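Local coordinates for protein glutathione S-transferase domain (Xanthobacter autotrophicus, PDB 4HZ2) that binds glutathione and is probably a glutathione transferase, at residues A182-T187 with R209-P214. Residues are numbered along the deposited sequence; the frame is centred on the assembly and turned at random.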
ATOM      1  N   ALA B 182       6.142  -8.921  -5.997  1.00 13.93           N
ATOM      2  CA  ALA B 182       5.816  -8.217  -4.771  1.00 13.81           C
ATOM      3  C   ALA B 182       5.362  -9.179  -3.670  1.00 12.06           C
ATOM      4  O   ALA B 182       5.736  -9.006  -2.514  1.00 15.80           O
ATOM      5  CB  ALA B 182       4.767  -7.126  -4.979  1.00 15.14           C
ATOM      6  N   LEU B 183       4.551 -10.181  -4.028  1.00 13.80           N
ATOM      7  CA  LEU B 183       4.041 -11.129  -3.020  0.50 14.59           C
ATOM      8  C   LEU B 183       5.019 -12.279  -2.764  1.00 14.75           C
ATOM      9  O   LEU B 183       4.974 -12.916  -1.694  1.00 16.12           O
ATOM     10  CB  LEU B 183       2.632 -11.622  -3.381  0.50 16.07           C
ATOM     11  CG  LEU B 183       1.579 -10.536  -3.046  0.50 13.50           C
ATOM     12  CD1 LEU B 183       0.366 -10.573  -3.961  0.50 18.51           C
ATOM     13  CD2 LEU B 183       1.167 -10.551  -1.576  0.50  8.43           C
ATOM     14  N   PHE B 184       5.921 -12.528  -3.714  1.00 15.46           N
ATOM     15  CA  PHE B 184       6.929 -13.565  -3.530  1.00 15.21           C
ATOM     16  C   PHE B 184       7.957 -13.138  -2.477  1.00 14.10           C
ATOM     17  O   PHE B 184       8.460 -13.967  -1.705  1.00 15.86           O
ATOM     18  CB  PHE B 184       7.601 -13.884  -4.855  1.00 17.69           C
ATOM     19  CG  PHE B 184       8.652 -14.958  -4.785  1.00 15.46           C
ATOM     20  CD1 PHE B 184       8.317 -16.289  -5.025  1.00 17.46           C
ATOM     21  CD2 PHE B 184      10.004 -14.636  -4.512  1.00 13.78           C
ATOM     22  CE1 PHE B 184       9.290 -17.271  -5.021  1.00 18.25           C
ATOM     23  CE2 PHE B 184      10.973 -15.625  -4.506  1.00 15.23           C
ATOM     24  CZ  PHE B 184      10.609 -16.945  -4.745  1.00 15.50           C
ATOM     25  N   ALA B 185       8.249 -11.831  -2.439  1.00 14.23           N
ATOM     26  CA  ALA B 185       9.320 -11.277  -1.606  1.00 16.58           C
ATOM     27  C   ALA B 185       9.315 -11.871  -0.197  1.00 15.69           C
ATOM     28  O   ALA B 185      10.333 -12.376   0.266  1.00 16.76           O
ATOM     29  CB  ALA B 185       9.204  -9.746  -1.563  1.00 17.42           C
ATOM     30  N   TYR B 186       8.184 -11.779   0.504  1.00 17.94           N
ATOM     31  CA  TYR B 186       8.091 -12.387   1.834  1.00 15.95           C
ATOM     32  C   TYR B 186       7.470 -13.774   1.846  1.00 14.45           C
ATOM     33  O   TYR B 186       7.791 -14.582   2.719  1.00 17.44           O
ATOM     34  CB  TYR B 186       7.342 -11.461   2.805  1.00 16.45           C
ATOM     35  CG  TYR B 186       8.169 -10.243   3.144  1.00 15.94           C
ATOM     36  CD1 TYR B 186       9.206 -10.313   4.075  1.00 17.64           C
ATOM     37  CD2 TYR B 186       7.922  -9.033   2.521  1.00 15.72           C
ATOM     38  CE1 TYR B 186       9.956  -9.193   4.410  1.00 18.13           C
ATOM     39  CE2 TYR B 186       8.672  -7.914   2.835  1.00 17.04           C
ATOM     40  CZ  TYR B 186       9.690  -8.008   3.771  1.00 18.26           C
ATOM     41  OH  TYR B 186      10.439  -6.892   4.079  1.00 19.82           O
ATOM     42  N   THR B 187       6.584 -14.062   0.889  1.00 16.38           N
ATOM     43  CA  THR B 187       5.881 -15.357   0.937  1.00 14.60           C
ATOM     44  C   THR B 187       6.872 -16.497   0.791  1.00 14.11           C
ATOM     45  O   THR B 187       6.690 -17.565   1.419  1.00 17.12           O
ATOM     46  CB  THR B 187       4.746 -15.466  -0.106  1.00 16.55           C
ATOM     47  OG1 THR B 187       3.852 -14.355   0.053  1.00 17.56           O
ATOM     48  CG2 THR B 187       3.931 -16.750   0.102  1.00 17.11           C
ATOM     49  N   ARG B 209       7.071 -22.120  -8.781  1.00 22.30           N
ATOM     50  CA  ARG B 209       6.980 -21.646 -10.169  1.00 21.80           C
ATOM     51  C   ARG B 209       7.742 -20.342 -10.319  1.00 23.32           C
ATOM     52  O   ARG B 209       8.513 -20.150 -11.272  1.00 22.58           O
ATOM     53  CB  ARG B 209       5.479 -21.446 -10.492  1.00 27.52           C
ATOM     54  CG  ARG B 209       5.056 -21.101 -11.892  1.00 48.77           C
ATOM     55  CD  ARG B 209       3.528 -21.028 -11.909  1.00 29.13           C
ATOM     56  NE  ARG B 209       2.934 -22.309 -11.526  1.00 22.84           N
ATOM     57  CZ  ARG B 209       2.004 -22.493 -10.590  1.00 20.38           C
ATOM     58  NH1 ARG B 209       1.465 -21.479  -9.915  1.00 20.63           N
ATOM     59  NH2 ARG B 209       1.577 -23.728 -10.346  1.00 27.15           N
ATOM     60  N   VAL B 210       7.543 -19.434  -9.369  1.00 18.22           N
ATOM     61  CA  VAL B 210       8.241 -18.149  -9.441  1.00 18.05           C
ATOM     62  C   VAL B 210       9.738 -18.378  -9.231  1.00 17.60           C
ATOM     63  O   VAL B 210      10.570 -17.827  -9.974  1.00 17.46           O
ATOM     64  CB  VAL B 210       7.692 -17.113  -8.426  1.00 15.84           C
ATOM     65  CG1 VAL B 210       8.592 -15.881  -8.395  1.00 17.07           C
ATOM     66  CG2 VAL B 210       6.257 -16.732  -8.780  1.00 18.38           C
ATOM     67  N   ALA B 211      10.096 -19.229  -8.280  1.00 20.79           N
ATOM     68  CA  ALA B 211      11.519 -19.474  -7.980  1.00 20.58           C
ATOM     69  C   ALA B 211      12.261 -20.075  -9.176  1.00 19.43           C
ATOM     70  O   ALA B 211      13.480 -19.919  -9.306  1.00 23.95           O
ATOM     71  CB  ALA B 211      11.672 -20.374  -6.752  1.00 22.09           C
ATOM     72  N   ALA B 212      11.531 -20.783 -10.040  1.00 23.74           N
ATOM     73  CA  ALA B 212      12.145 -21.434 -11.195  1.00 24.99           C
ATOM     74  C   ALA B 212      12.330 -20.490 -12.387  1.00 23.30           C
ATOM     75  O   ALA B 212      12.999 -20.849 -13.372  1.00 27.50           O
ATOM     76  CB  ALA B 212      11.335 -22.653 -11.608  1.00 25.24           C
ATOM     77  N   LEU B 213      11.754 -19.289 -12.319  1.00 21.30           N
ATOM     78  CA  LEU B 213      11.907 -18.332 -13.432  1.00 21.04           C
ATOM     79  C   LEU B 213      13.365 -17.908 -13.600  1.00 22.10           C
ATOM     80  O   LEU B 213      14.067 -17.716 -12.608  1.00 23.19           O
ATOM     81  CB  LEU B 213      11.029 -17.094 -13.215  1.00 19.81           C
ATOM     82  CG  LEU B 213       9.517 -17.332 -13.322  1.00 19.04           C
ATOM     83  CD1 LEU B 213       8.783 -16.079 -12.863  1.00 19.90           C
ATOM     84  CD2 LEU B 213       9.147 -17.660 -14.760  1.00 22.71           C
ATOM     85  N   PRO B 214      13.819 -17.728 -14.858  1.00 24.73           N
ATOM     86  CA  PRO B 214      15.178 -17.246 -15.066  1.00 24.41           C
ATOM     87  C   PRO B 214      15.438 -15.909 -14.362  1.00 20.81           C
ATOM     88  O   PRO B 214      14.604 -14.999 -14.406  1.00 24.92           O
ATOM     89  CB  PRO B 214      15.269 -17.070 -16.598  1.00 27.42           C
ATOM     90  CG  PRO B 214      14.209 -17.951 -17.156  1.00 34.90           C
ATOM     91  CD  PRO B 214      13.114 -17.978 -16.122  1.00 26.95           C
TER
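F184 on helix 178-187 meets V210 on helix 201-211, and their CA atoms, 7.6 Å apart, are the nearest pair between 182-187 and 209-214. The contact is small and apolar, and F184 supplies all of it from its side. Its CG lies anti to the backbone N (chi1 -179°), which sends the ring across to the second helix. V210 places CG1 over one face of this ring. The methyl carbon CG1 lies 3.8 Å from the centroid of the F184 ring and 26° off its normal, a CH-pi contact. It is displaced toward the rim, and its closest approach is 3.4 Å to F184 CD1. V210 CB also packs close, 3.6 Å from the same CD1. Farther along the ring, A211 N lies 3.9 Å from F184 CE1, and F184 CZ reaches A211 CB at 4.1 Å.

On the first helix, T187 OG1 donates to L183 O at 2.5 Å, notably short for such a bond and so doubtful in detail. L183 O also accepts T187 N at 3.3 Å.

The contact joins two helices of the all-helical C-terminal domain of the GST fold. W206 and V207 of helix 201-211 and L218 also pack on F184, and H188 stacks on its ring. From the same helix 178-187, Y186 packs on helix 107-137 and touches glutathione, while L183 and T187 pack on helix 144-165.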